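Local coordinates for protein glycoside Hydrolase (Bacteroides uniformis, PDB 5TA0) that probably cleaves agarose chains as a family 86 glycoside hydrolase and holds neoagarooctaose in a glycan pocket, at residues 123-128 against 187-192; 255-260 against 534-539; 303-308 against 603-608. One frame throughout, in Å; residues are numbered along the deposited sequence. Where two conformers were deposited one is given.

Contacts 2 and 3 belong together: both join the alpha/beta barrel to the same five-stranded beta-sheet, their centres lie about 13 Å apart, and their side chains pack on one another. Phe257 CZ comes 3.6 Å from Phe603 CE1, while the methyl CE of Met306 lies 3.7 Å from Trp260 CG and also touches Phe257 and Tyr535. Contact 1 stands apart on the opposite side of the chain's centre, about 50 Å centre to centre from contact 2 and 44 Å from contact 3; it ties two surface loops of the barrel domain. A bound calcium ion lies about 7 Å from the side chain of Trp260, and a calcium ion about 8 Å from that of Thr303.

Contact 1 of 3, residues 123-128 against 187-192; sequences QNTKVH and GGESGE. With EDO (1,2-ethanediol), chain J.
Two connecting loops of the barrel, each leading from a helix to the next parallel strand, meet at the surface where the imidazole of His128 lies against the backbone of Gly188. Gly188 CA sits over the centre of the ring, 3.5 Å from its centroid and 14° off the normal, a CH-pi contact. The opposite face is covered, toward its rim, by Asn124 O and Thr125 CA of its own turn. With CG anti to the carbonyl carbon (chi1 -61°), the imidazole reaches back so that NE2 can bond the backbone O of Tyr121, which helps to fix the ring's rotation. Glycine suits position 188 because its phi is positive. Gly188 also forms, with Gly187 and opposite Gly191, a G1 beta bulge. Inside this tight turn Gly187 O is gripped twice from one face of its plane, by Ser190 OG at 2.7 Å and Ser190 N at 3.0 Å. Further on, the extended Glu192 presents both carboxylate oxygens to an ethanediol, probably from the crystallisation liquor, OE1 to O1 at 2.7 Å and OE2 to O2 at 2.9 Å; Tyr183 OH also bonds OE1.

Contact 2 of 3, residues 255-260 against 534-539; sequences QNFGRW and DYLKEI
The side chain of Leu536 touches three aromatic residues: Phe257 and Trp260 across the contact, and Tyr535 of its own segment. Its CB lies over the centre of the Tyr535 ring, 3.6 Å above the plane. CG stands anti to the backbone N (chi1 -169°), which directs the fork toward residues 255-260. One branch, CD1, rests on a face of Phe257, displaced toward the rim and 3.9 Å from CG of that ring, a CH-pi contact. The other, CD2, meets Trp260 CD1 at 3.7 Å. The fork of leucine lets its two methyls meet two different rings.

The polar edge of the indole is used as well. Trp260 NE1 donates to Tyr535 OH over 2.9 Å with an N-H...O angle of 159°, and the hydroxyl lies only 10° out of the indole plane; this bond satisfies the N-H of a buried tryptophan. The two ring systems are steeply inclined, with Tyr535 CE1 3.9 Å from Trp260 CZ2. Tyr310, from helix 298-315, meets the Tyr535 ring.

Phe257 is held at the N-cap of the helix it precedes, within a type I' turn from Gln255 to Gly258. In the five-stranded sheet, Leu536 and Lys537 of strand 523-538 both face Val632 of strand 631-642, and Leu536 has positive phi: the hallmark of a G1 beta bulge.

Contact 3 of 3, residues 303-308 against 603-608; sequences TMDMIE and FGVIEV
Phe603 and Met306 cross at about a right angle, the extended methionine chain passing the far end of the phenylalanine ring. Met306 SD is 4.2 Å from Phe603 CZ and 5.4 Å from the ring centroid, 69° off its normal: a Met-aromatic contact made obliquely. The ring arrives there because CG is anti to the backbone N (chi1 -178°), throwing it out from the strand toward the helix. Its CE2 atom touches the start of the segment, 4.1 Å from Thr303 N and 4.3 Å from Thr303 OG1; that hydroxyl is bonded to Asn299 O one turn earlier in the helix.

These side chains reflect the packing of the barrel helix 298-315 across the outermost strand, 602-609, of the five-stranded sheet, the two segment axes being 8.9 Å apart at closest approach and at 88° to each other. Phe603 and Val605 both turn toward the helix, whereas the position of the intervening Gly604 faces away from it.

Val605 and Asp305 also meet nearly at right angles, CG2 of the valine lying 3.6 Å from Asp305 OD2. This is a plain van der Waals contact of a carboxylate oxygen with a methyl; the polar partners of the carboxylate lie elsewhere: OD1 forms salt bridges with Lys529 and Arg360, and OD2 one with Arg563. Lys529 and Arg360 also pair with Glu308, and the cluster would probably favour the ionised form of both acids.

Contact 1 of 3, residues 123-128 against 187-192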
ATOM      1  N   GLN A 123     -12.734  19.869 -23.626  1.00 14.13           N
ATOM      2  CA  GLN A 123     -12.009  21.027 -24.173  1.00 15.61           C
ATOM      3  C   GLN A 123     -10.548  21.087 -23.748  1.00 15.27           C
ATOM      4  O   GLN A 123      -9.746  21.818 -24.351  1.00 14.72           O
ATOM      5  CB  GLN A 123     -12.715  22.335 -23.799  1.00 17.84           C
ATOM      6  CG  GLN A 123     -14.081  22.455 -24.467  1.00 20.76           C
ATOM      7  CD  GLN A 123     -14.897  23.655 -24.018  1.00 25.53           C
ATOM      8  OE1 GLN A 123     -14.674  24.227 -22.954  1.00 31.39           O
ATOM      9  NE2 GLN A 123     -15.876  24.023 -24.828  1.00 29.78           N
ATOM     10  N   ASN A 124     -10.170  20.316 -22.726  1.00 14.53           N
ATOM     11  CA  ASN A 124      -8.811  20.344 -22.178  1.00 14.56           C
ATOM     12  C   ASN A 124      -7.936  19.369 -22.959  1.00 14.85           C
ATOM     13  O   ASN A 124      -7.422  18.383 -22.445  1.00 14.32           O
ATOM     14  CB  ASN A 124      -8.849  20.016 -20.675  1.00 15.17           C
ATOM     15  CG  ASN A 124      -7.594  20.436 -19.946  1.00 15.52           C
ATOM     16  OD1 ASN A 124      -6.642  20.944 -20.539  1.00 16.21           O
ATOM     17  ND2 ASN A 124      -7.589  20.239 -18.612  1.00 16.70           N
ATOM     18  N   THR A 125      -7.731  19.687 -24.238  1.00 14.46           N
ATOM     19  CA  THR A 125      -7.072  18.768 -25.138  1.00 14.67           C
ATOM     20  C   THR A 125      -5.604  18.512 -24.784  1.00 14.00           C
ATOM     21  O   THR A 125      -5.086  17.466 -25.132  1.00 14.02           O
ATOM     22  CB  THR A 125      -7.181  19.245 -26.598  1.00 16.00           C
ATOM     23  OG1 THR A 125      -6.643  20.557 -26.677  1.00 18.08           O
ATOM     24  CG2 THR A 125      -8.635  19.243 -27.044  1.00 17.07           C
ATOM     25  N   LYS A 126      -4.956  19.442 -24.083  1.00 14.21           N
ATOM     26  CA  LYS A 126      -3.550  19.262 -23.728  1.00 14.35           C
ATOM     27  C   LYS A 126      -3.332  18.069 -22.795  1.00 13.78           C
ATOM     28  O   LYS A 126      -2.253  17.506 -22.769  1.00 14.76           O
ATOM     29  CB  LYS A 126      -2.949  20.535 -23.102  1.00 15.23           C
ATOM     30  CG  LYS A 126      -3.501  20.887 -21.732  1.00 16.50           C
ATOM     31  CD  LYS A 126      -2.985  22.229 -21.250  1.00 17.84           C
ATOM     32  CE  LYS A 126      -3.548  22.605 -19.889  1.00 18.99           C
ATOM     33  NZ  LYS A 126      -4.982  23.001 -19.898  1.00 19.49           N
ATOM     34  N   VAL A 127      -4.355  17.668 -22.044  1.00 13.03           N
ATOM     35  CA  VAL A 127      -4.169  16.566 -21.118  1.00 12.42           C
ATOM     36  C   VAL A 127      -4.489  15.216 -21.753  1.00 11.49           C
ATOM     37  O   VAL A 127      -4.073  14.194 -21.235  1.00 12.24           O
ATOM     38  CB  VAL A 127      -4.978  16.737 -19.814  1.00 12.61           C
ATOM     39  CG1 VAL A 127      -4.808  18.135 -19.224  1.00 12.96           C
ATOM     40  CG2 VAL A 127      -6.445  16.331 -19.974  1.00 12.39           C
ATOM     41  N   HIS A 128      -5.219  15.180 -22.878  1.00 11.20           N
ATOM     42  CA  HIS A 128      -5.682  13.904 -23.410  1.00 10.85           C
ATOM     43  C   HIS A 128      -4.557  12.899 -23.735  1.00 11.18           C
ATOM     44  O   HIS A 128      -4.709  11.710 -23.485  1.00 11.23           O
ATOM     45  CB  HIS A 128      -6.592  14.105 -24.621  1.00 11.05           C
ATOM     46  CG  HIS A 128      -7.828  14.892 -24.303  1.00 11.02           C
ATOM     47  ND1 HIS A 128      -8.629  15.447 -25.275  1.00 11.51           N
ATOM     48  CD2 HIS A 128      -8.383  15.252 -23.119  1.00 11.46           C
ATOM     49  CE1 HIS A 128      -9.622  16.107 -24.711  1.00 11.78           C
ATOM     50  NE2 HIS A 128      -9.497  16.008 -23.398  1.00 11.86           N
ATOM     51  N   GLY A 187     -12.585   8.603 -23.040  1.00 13.66           N
ATOM     52  CA  GLY A 187     -11.324   9.238 -23.347  1.00 13.15           C
ATOM     53  C   GLY A 187     -11.444  10.436 -24.265  1.00 12.70           C
ATOM     54  O   GLY A 187     -12.345  10.504 -25.130  1.00 13.10           O
ATOM     55  N   GLY A 188     -10.563  11.404 -24.070  1.00 12.31           N
ATOM     56  CA  GLY A 188     -10.437  12.525 -24.980  1.00 13.06           C
ATOM     57  C   GLY A 188     -11.718  13.297 -25.165  1.00 13.98           C
ATOM     58  O   GLY A 188     -12.363  13.714 -24.197  1.00 13.89           O
ATOM     59  N   GLU A 189     -12.090  13.513 -26.427  1.00 15.80           N
ATOM     60  CA  GLU A 189     -13.272  14.329 -26.725  1.00 17.50           C
ATOM     61  C   GLU A 189     -14.597  13.642 -26.397  1.00 16.05           C
ATOM     62  O   GLU A 189     -15.654  14.270 -26.500  1.00 16.20           O
ATOM     63  CB  GLU A 189     -13.205  14.840 -28.174  1.00 21.35           C
ATOM     64  CG  GLU A 189     -12.006  15.761 -28.357  1.00 24.61           C
ATOM     65  CD  GLU A 189     -11.944  16.437 -29.711  1.00 29.22           C
ATOM     66  OE1 GLU A 189     -12.253  15.776 -30.725  1.00 32.21           O
ATOM     67  OE2 GLU A 189     -11.559  17.625 -29.741  1.00 31.25           O
ATOM     68  N   SER A 190     -14.556  12.374 -25.980  1.00 14.30           N
ATOM     69  CA  SER A 190     -15.737  11.689 -25.445  1.00 14.16           C
ATOM     70  C   SER A 190     -15.888  11.834 -23.924  1.00 13.00           C
ATOM     71  O   SER A 190     -16.883  11.410 -23.370  1.00 14.16           O
ATOM     72  CB  SER A 190     -15.693  10.210 -25.788  1.00 14.39           C
ATOM     73  OG  SER A 190     -14.807   9.473 -24.950  1.00 14.88           O
ATOM     74  N   GLY A 191     -14.914  12.431 -23.264  1.00 12.35           N
ATOM     75  CA  GLY A 191     -14.960  12.613 -21.813  1.00 11.27           C
ATOM     76  C   GLY A 191     -13.876  11.818 -21.117  1.00 10.14           C
ATOM     77  O   GLY A 191     -13.188  11.011 -21.720  1.00 10.28           O
ATOM     78  N   GLU A 192     -13.717  12.080 -19.819  1.00  9.41           N
ATOM     79  CA  GLU A 192     -12.667  11.434 -19.033  1.00  9.70           C
ATOM     80  C   GLU A 192     -12.894   9.924 -18.969  1.00  9.27           C
ATOM     81  O   GLU A 192     -14.002   9.481 -18.733  1.00  9.30           O
ATOM     82  CB  GLU A 192     -12.676  12.024 -17.624  1.00  9.64           C
ATOM     83  CG  GLU A 192     -11.569  11.461 -16.751  1.00  9.46           C
ATOM     84  CD  GLU A 192     -11.445  12.135 -15.404  1.00  9.25           C
ATOM     85  OE1 GLU A 192     -11.777  13.317 -15.250  1.00  9.45           O
ATOM     86  OE2 GLU A 192     -10.934  11.453 -14.469  1.00  9.42           O
TER
HETATM   87  C1  EDO J 707     -11.544  14.597 -11.815  1.00 13.86           C
HETATM   88  O1  EDO J 707     -10.899  14.732 -13.075  1.00 15.56           O
HETATM   89  C2  EDO J 707     -11.417  13.168 -11.352  1.00 13.08           C
HETATM   90  O2  EDO J 707     -12.286  12.314 -12.094  1.00 11.93           O

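Contact 2 of 3, residues 255-260 against 534-539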
ATOM      1  N   GLN A 255      -7.391  -3.784  21.943  1.00 10.32           N
ATOM      2  CA  GLN A 255      -8.374  -4.404  22.841  1.00 11.07           C
ATOM      3  C   GLN A 255      -8.348  -5.941  22.794  1.00 10.43           C
ATOM      4  O   GLN A 255      -9.387  -6.605  22.692  1.00  9.83           O
ATOM      5  CB  GLN A 255      -9.767  -3.847  22.565  1.00 11.99           C
ATOM      6  CG  GLN A 255      -9.908  -2.368  22.923  1.00 12.74           C
ATOM      7  CD  GLN A 255      -9.387  -1.421  21.863  1.00 13.24           C
ATOM      8  OE1 GLN A 255      -9.742  -1.553  20.678  1.00 14.10           O
ATOM      9  NE2 GLN A 255      -8.570  -0.468  22.265  1.00 14.47           N
ATOM     10  N   ASN A 256      -7.137  -6.501  22.821  1.00 10.89           N
ATOM     11  CA  ASN A 256      -6.959  -7.964  22.807  1.00 11.53           C
ATOM     12  C   ASN A 256      -7.627  -8.643  21.605  1.00 10.58           C
ATOM     13  O   ASN A 256      -8.256  -9.689  21.714  1.00 10.95           O
ATOM     14  CB  ASN A 256      -7.489  -8.583  24.105  1.00 13.52           C
ATOM     15  CG  ASN A 256      -6.909  -9.956  24.379  1.00 15.63           C
ATOM     16  OD1 ASN A 256      -5.755 -10.247  24.026  1.00 18.39           O
ATOM     17  ND2 ASN A 256      -7.699 -10.809  25.018  1.00 17.91           N
ATOM     18  N   PHE A 257      -7.452  -8.007  20.447  1.00  9.65           N
ATOM     19  CA  PHE A 257      -8.105  -8.373  19.173  1.00  9.43           C
ATOM     20  C   PHE A 257      -9.590  -8.132  19.080  1.00  9.47           C
ATOM     21  O   PHE A 257     -10.219  -8.498  18.081  1.00  9.59           O
ATOM     22  CB  PHE A 257      -7.730  -9.786  18.672  1.00  9.54           C
ATOM     23  CG  PHE A 257      -6.314  -9.878  18.188  1.00  9.91           C
ATOM     24  CD1 PHE A 257      -5.263 -10.138  19.072  1.00  9.77           C
ATOM     25  CD2 PHE A 257      -5.999  -9.667  16.852  1.00 10.02           C
ATOM     26  CE1 PHE A 257      -3.953 -10.198  18.629  1.00  9.83           C
ATOM     27  CE2 PHE A 257      -4.685  -9.716  16.411  1.00  9.84           C
ATOM     28  CZ  PHE A 257      -3.667  -9.995  17.287  1.00  9.93           C
ATOM     29  N   GLY A 258     -10.165  -7.459  20.082  1.00  9.20           N
ATOM     30  CA  GLY A 258     -11.510  -6.966  19.968  1.00  8.71           C
ATOM     31  C   GLY A 258     -11.690  -6.006  18.792  1.00  8.36           C
ATOM     32  O   GLY A 258     -12.754  -5.924  18.225  1.00  9.08           O
ATOM     33  N   ARG A 259     -10.635  -5.271  18.449  1.00  8.49           N
ATOM     34  CA  ARG A 259     -10.742  -4.333  17.304  1.00  8.55           C
ATOM     35  C   ARG A 259     -10.863  -5.076  15.979  1.00  8.36           C
ATOM     36  O   ARG A 259     -11.715  -4.723  15.151  1.00  9.16           O
ATOM     37  CB  ARG A 259      -9.608  -3.333  17.281  1.00  8.67           C
ATOM     38  CG  ARG A 259      -9.756  -2.278  16.190  1.00  9.27           C
ATOM     39  CD  ARG A 259      -8.955  -1.050  16.488  1.00  9.61           C
ATOM     40  NE  ARG A 259      -8.841  -0.129  15.346  1.00  9.70           N
ATOM     41  CZ  ARG A 259      -8.845   1.195  15.426  1.00 10.17           C
ATOM     42  NH1 ARG A 259      -8.636   1.939  14.337  1.00 10.51           N
ATOM     43  NH2 ARG A 259      -9.097   1.818  16.573  1.00 10.96           N
ATOM     44  N   TRP A 260     -10.040  -6.104  15.803  1.00  8.05           N
ATOM     45  CA  TRP A 260     -10.210  -7.026  14.682  1.00  7.97           C
ATOM     46  C   TRP A 260     -11.633  -7.585  14.641  1.00  8.03           C
ATOM     47  O   TRP A 260     -12.325  -7.561  13.610  1.00  7.54           O
ATOM     48  CB  TRP A 260      -9.204  -8.165  14.757  1.00  8.31           C
ATOM     49  CG  TRP A 260      -9.594  -9.295  13.844  1.00  8.36           C
ATOM     50  CD1 TRP A 260     -10.231 -10.445  14.215  1.00  8.26           C
ATOM     51  CD2 TRP A 260      -9.461  -9.350  12.412  1.00  8.22           C
ATOM     52  NE1 TRP A 260     -10.498 -11.224  13.109  1.00  8.56           N
ATOM     53  CE2 TRP A 260     -10.042 -10.563  11.993  1.00  8.23           C
ATOM     54  CE3 TRP A 260      -8.912  -8.489  11.444  1.00  8.53           C
ATOM     55  CZ2 TRP A 260     -10.074 -10.956  10.658  1.00  8.26           C
ATOM     56  CZ3 TRP A 260      -8.930  -8.891  10.112  1.00  8.34           C
ATOM     57  CH2 TRP A 260      -9.507 -10.110   9.737  1.00  8.14           C
ATOM     58  N   ASP A 534      -7.520 -22.601  10.178  1.00 10.58           N
ATOM     59  CA  ASP A 534      -8.100 -21.788  11.242  1.00 10.92           C
ATOM     60  C   ASP A 534      -7.109 -20.685  11.606  1.00  9.82           C
ATOM     61  O   ASP A 534      -6.002 -20.641  11.082  1.00  9.54           O
ATOM     62  CB  ASP A 534      -8.403 -22.684  12.462  1.00 12.49           C
ATOM     63  CG  ASP A 534      -9.534 -22.180  13.324  1.00 15.45           C
ATOM     64  OD1 ASP A 534      -9.970 -21.019  13.204  1.00 16.50           O
ATOM     65  OD2 ASP A 534     -10.009 -23.008  14.149  1.00 18.94           O
ATOM     66  N   TYR A 535      -7.497 -19.818  12.537  1.00  9.18           N
ATOM     67  CA  TYR A 535      -6.710 -18.647  12.876  1.00  9.68           C
ATOM     68  C   TYR A 535      -7.093 -18.146  14.273  1.00  9.64           C
ATOM     69  O   TYR A 535      -8.005 -18.697  14.892  1.00 10.62           O
ATOM     70  CB  TYR A 535      -6.910 -17.562  11.787  1.00  9.39           C
ATOM     71  CG  TYR A 535      -8.075 -16.624  12.002  1.00  9.72           C
ATOM     72  CD1 TYR A 535      -7.914 -15.235  11.874  1.00  9.47           C
ATOM     73  CD2 TYR A 535      -9.345 -17.112  12.337  1.00  9.78           C
ATOM     74  CE1 TYR A 535      -8.978 -14.369  12.112  1.00  9.27           C
ATOM     75  CE2 TYR A 535     -10.414 -16.257  12.555  1.00 10.12           C
ATOM     76  CZ  TYR A 535     -10.219 -14.873  12.443  1.00  9.70           C
ATOM     77  OH  TYR A 535     -11.283 -14.017  12.679  1.00 10.33           O
ATOM     78  N   LEU A 536      -6.368 -17.142  14.755  1.00 10.12           N
ATOM     79  CA  LEU A 536      -6.744 -16.346  15.947  1.00 10.52           C
ATOM     80  C   LEU A 536      -7.003 -17.199  17.192  1.00 11.08           C
ATOM     81  O   LEU A 536      -8.152 -17.366  17.624  1.00 12.07           O
ATOM     82  CB  LEU A 536      -7.930 -15.421  15.627  1.00 10.98           C
ATOM     83  CG  LEU A 536      -8.242 -14.346  16.698  1.00 11.65           C
ATOM     84  CD1 LEU A 536      -7.032 -13.514  17.080  1.00 11.72           C
ATOM     85  CD2 LEU A 536      -9.366 -13.469  16.181  1.00 12.16           C
ATOM     86  N   LYS A 537      -5.924 -17.732  17.748  0.60 11.27           N
ATOM     87  CA  LYS A 537      -6.008 -18.635  18.907  0.60 12.13           C
ATOM     88  C   LYS A 537      -5.317 -17.997  20.110  0.60 12.32           C
ATOM     89  O   LYS A 537      -4.224 -17.445  19.999  0.60 12.08           O
ATOM     90  CB  LYS A 537      -5.375 -19.984  18.572  0.60 12.80           C
ATOM     91  CG  LYS A 537      -6.023 -20.734  17.410  0.60 13.60           C
ATOM     92  CD  LYS A 537      -7.495 -21.035  17.651  0.60 14.27           C
ATOM     93  CE  LYS A 537      -8.145 -21.772  16.490  0.60 15.21           C
ATOM     94  NZ  LYS A 537      -9.617 -21.888  16.693  0.60 16.33           N
ATOM     95  N   GLU A 538      -5.977 -18.079  21.265  1.00 13.16           N
ATOM     96  CA  GLU A 538      -5.426 -17.578  22.530  1.00 15.05           C
ATOM     97  C   GLU A 538      -4.285 -18.464  23.020  1.00 14.35           C
ATOM     98  O   GLU A 538      -4.336 -19.690  22.904  1.00 15.13           O
ATOM     99  CB  GLU A 538      -6.501 -17.571  23.629  1.00 17.13           C
ATOM    100  CG  GLU A 538      -7.688 -16.668  23.385  1.00 19.98           C
ATOM    101  CD  GLU A 538      -8.820 -16.865  24.388  1.00 22.51           C
ATOM    102  OE1 GLU A 538      -8.664 -17.647  25.350  1.00 25.09           O
ATOM    103  OE2 GLU A 538      -9.883 -16.248  24.193  1.00 25.65           O
ATOM    104  N   ILE A 539      -3.260 -17.818  23.546  1.00 13.11           N
ATOM    105  CA  ILE A 539      -2.057 -18.484  24.049  1.00 13.96           C
ATOM    106  C   ILE A 539      -2.161 -18.709  25.557  1.00 14.78           C
ATOM    107  O   ILE A 539      -2.265 -17.757  26.329  1.00 14.99           O
ATOM    108  CB  ILE A 539      -0.788 -17.681  23.746  1.00 13.35           C
ATOM    109  CG1 ILE A 539      -0.585 -17.530  22.217  1.00 13.81           C
ATOM    110  CG2 ILE A 539       0.442 -18.376  24.353  1.00 14.03           C
ATOM    111  CD1 ILE A 539       0.366 -16.406  21.854  1.00 13.37           C
TER

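Contact 3 of 3, residues 303-308 against 603-608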
ATOM      1  N   THR A 303      -0.793  -7.481   9.638  1.00  7.21           N
ATOM      2  CA  THR A 303      -2.051  -6.889   9.205  1.00  7.29           C
ATOM      3  C   THR A 303      -2.541  -7.544   7.913  1.00  7.33           C
ATOM      4  O   THR A 303      -3.670  -8.011   7.811  1.00  7.27           O
ATOM      5  CB  THR A 303      -1.861  -5.383   8.980  1.00  7.78           C
ATOM      6  OG1 THR A 303      -1.304  -4.802  10.176  1.00  8.04           O
ATOM      7  CG2 THR A 303      -3.148  -4.699   8.621  1.00  7.87           C
ATOM      8  N   MET A 304      -1.659  -7.565   6.922  1.00  7.20           N
ATOM      9  CA  MET A 304      -2.045  -8.096   5.593  1.00  7.55           C
ATOM     10  C   MET A 304      -2.312  -9.602   5.613  1.00  7.45           C
ATOM     11  O   MET A 304      -3.284 -10.059   5.024  1.00  7.59           O
ATOM     12  CB  MET A 304      -1.014  -7.711   4.554  1.00  8.01           C
ATOM     13  CG  MET A 304      -0.952  -6.224   4.302  1.00  8.38           C
ATOM     14  SD  MET A 304       0.131  -5.708   2.954  1.00  9.94           S
ATOM     15  CE  MET A 304       1.698  -5.989   3.719  1.00 10.25           C
ATOM     16  N   ASP A 305      -1.493 -10.347   6.354  1.00  7.36           N
ATOM     17  CA  ASP A 305      -1.751 -11.791   6.533  1.00  7.36           C
ATOM     18  C   ASP A 305      -3.103 -12.081   7.179  1.00  7.19           C
ATOM     19  O   ASP A 305      -3.753 -13.065   6.821  1.00  7.24           O
ATOM     20  CB  ASP A 305      -0.638 -12.478   7.349  1.00  7.64           C
ATOM     21  CG  ASP A 305       0.614 -12.816   6.524  1.00  8.15           C
ATOM     22  OD1 ASP A 305       0.714 -12.410   5.346  1.00  8.23           O
ATOM     23  OD2 ASP A 305       1.522 -13.463   7.097  1.00  8.43           O
ATOM     24  N   MET A 306      -3.538 -11.251   8.119  1.00  7.46           N
ATOM     25  CA  MET A 306      -4.792 -11.505   8.784  1.00  7.77           C
ATOM     26  C   MET A 306      -5.989 -11.277   7.876  1.00  7.35           C
ATOM     27  O   MET A 306      -6.924 -12.070   7.852  1.00  7.69           O
ATOM     28  CB  MET A 306      -4.879 -10.638  10.041  1.00  8.33           C
ATOM     29  CG  MET A 306      -5.920 -11.121  11.018  1.00  8.90           C
ATOM     30  SD  MET A 306      -5.621 -10.536  12.704  1.00  9.42           S
ATOM     31  CE  MET A 306      -6.697 -11.651  13.616  1.00  9.10           C
ATOM     32  N   ILE A 307      -5.931 -10.203   7.080  1.00  6.96           N
ATOM     33  CA  ILE A 307      -6.982  -9.966   6.082  1.00  7.15           C
ATOM     34  C   ILE A 307      -7.057 -11.172   5.126  1.00  6.97           C
ATOM     35  O   ILE A 307      -8.133 -11.716   4.875  1.00  7.26           O
ATOM     36  CB  ILE A 307      -6.758  -8.666   5.300  1.00  7.54           C
ATOM     37  CG1 ILE A 307      -6.902  -7.444   6.223  1.00  7.80           C
ATOM     38  CG2 ILE A 307      -7.724  -8.560   4.151  1.00  7.93           C
ATOM     39  CD1 ILE A 307      -6.484  -6.149   5.552  1.00  8.47           C
ATOM     40  N   GLU A 308      -5.908 -11.604   4.607  1.00  6.94           N
ATOM     41  CA  GLU A 308      -5.898 -12.725   3.655  1.00  7.30           C
ATOM     42  C   GLU A 308      -6.391 -14.021   4.289  1.00  6.95           C
ATOM     43  O   GLU A 308      -7.207 -14.719   3.685  1.00  7.29           O
ATOM     44  CB  GLU A 308      -4.498 -12.950   3.117  1.00  8.15           C
ATOM     45  CG  GLU A 308      -3.998 -11.836   2.217  1.00  8.82           C
ATOM     46  CD  GLU A 308      -2.530 -11.970   1.842  1.00  9.51           C
ATOM     47  OE1 GLU A 308      -2.009 -11.009   1.200  1.00 10.36           O
ATOM     48  OE2 GLU A 308      -1.854 -12.965   2.216  1.00 10.38           O
ATOM     49  N   PHE A 603       2.765  -6.726  17.693  1.00  9.70           N
ATOM     50  CA  PHE A 603       1.953  -7.435  16.676  1.00  9.15           C
ATOM     51  C   PHE A 603       2.780  -7.503  15.408  1.00  8.58           C
ATOM     52  O   PHE A 603       3.112  -6.474  14.820  1.00  8.23           O
ATOM     53  CB  PHE A 603       0.613  -6.732  16.430  1.00  9.26           C
ATOM     54  CG  PHE A 603      -0.290  -7.438  15.435  1.00  9.07           C
ATOM     55  CD1 PHE A 603      -0.496  -8.813  15.475  1.00  8.94           C
ATOM     56  CD2 PHE A 603      -0.975  -6.709  14.466  1.00  8.68           C
ATOM     57  CE1 PHE A 603      -1.344  -9.426  14.579  1.00  8.72           C
ATOM     58  CE2 PHE A 603      -1.835  -7.321  13.572  1.00  8.82           C
ATOM     59  CZ  PHE A 603      -2.023  -8.685  13.629  1.00  8.68           C
ATOM     60  N   GLY A 604       3.171  -8.714  15.021  1.00  8.35           N
ATOM     61  CA  GLY A 604       4.041  -8.881  13.857  1.00  8.51           C
ATOM     62  C   GLY A 604       4.139 -10.314  13.430  1.00  9.08           C
ATOM     63  O   GLY A 604       3.877 -11.235  14.220  1.00  9.20           O
ATOM     64  N   VAL A 605       4.548 -10.514  12.171  1.00  9.21           N
ATOM     65  CA  VAL A 605       4.860 -11.854  11.667  1.00  9.51           C
ATOM     66  C   VAL A 605       6.337 -12.178  11.876  1.00  9.52           C
ATOM     67  O   VAL A 605       7.215 -11.449  11.407  1.00  9.68           O
ATOM     68  CB  VAL A 605       4.476 -11.972  10.184  1.00  9.47           C
ATOM     69  CG1 VAL A 605       5.029 -13.245   9.559  1.00 10.03           C
ATOM     70  CG2 VAL A 605       2.981 -11.906  10.035  1.00 10.00           C
ATOM     71  N   ILE A 606       6.578 -13.280  12.576  1.00  9.33           N
ATOM     72  CA  ILE A 606       7.905 -13.858  12.709  1.00 10.70           C
ATOM     73  C   ILE A 606       8.066 -14.867  11.578  1.00 10.23           C
ATOM     74  O   ILE A 606       7.341 -15.865  11.501  1.00 10.32           O
ATOM     75  CB  ILE A 606       8.063 -14.595  14.067  1.00 11.97           C
ATOM     76  CG1 ILE A 606       7.629 -13.732  15.257  1.00 13.69           C
ATOM     77  CG2 ILE A 606       9.491 -15.098  14.241  1.00 12.50           C
ATOM     78  CD1 ILE A 606       8.307 -12.416  15.377  1.00 14.11           C
ATOM     79  N   GLU A 607       9.012 -14.579  10.692  1.00 10.93           N
ATOM     80  CA  GLU A 607       9.302 -15.439   9.549  1.00 11.72           C
ATOM     81  C   GLU A 607      10.347 -16.500   9.940  1.00 11.76           C
ATOM     82  O   GLU A 607      11.422 -16.167  10.446  1.00 13.67           O
ATOM     83  CB  GLU A 607       9.767 -14.589   8.370  1.00 12.40           C
ATOM     84  CG  GLU A 607       8.617 -13.810   7.765  1.00 13.72           C
ATOM     85  CD  GLU A 607       9.075 -12.615   6.965  1.00 15.01           C
ATOM     86  OE1 GLU A 607       9.452 -11.588   7.559  1.00 14.11           O
ATOM     87  OE2 GLU A 607       9.112 -12.720   5.722  1.00 18.30           O
ATOM     88  N   VAL A 608       9.999 -17.767   9.724  1.00 10.87           N
ATOM     89  CA  VAL A 608      10.764 -18.913  10.207  1.00 11.14           C
ATOM     90  C   VAL A 608      11.162 -19.786   9.009  1.00 11.39           C
ATOM     91  O   VAL A 608      10.319 -20.501   8.459  1.00 11.64           O
ATOM     92  CB  VAL A 608       9.940 -19.745  11.204  1.00 11.44           C
ATOM     93  CG1 VAL A 608      10.789 -20.894  11.755  1.00 12.17           C
ATOM     94  CG2 VAL A 608       9.407 -18.875  12.349  1.00 12.08           C
TER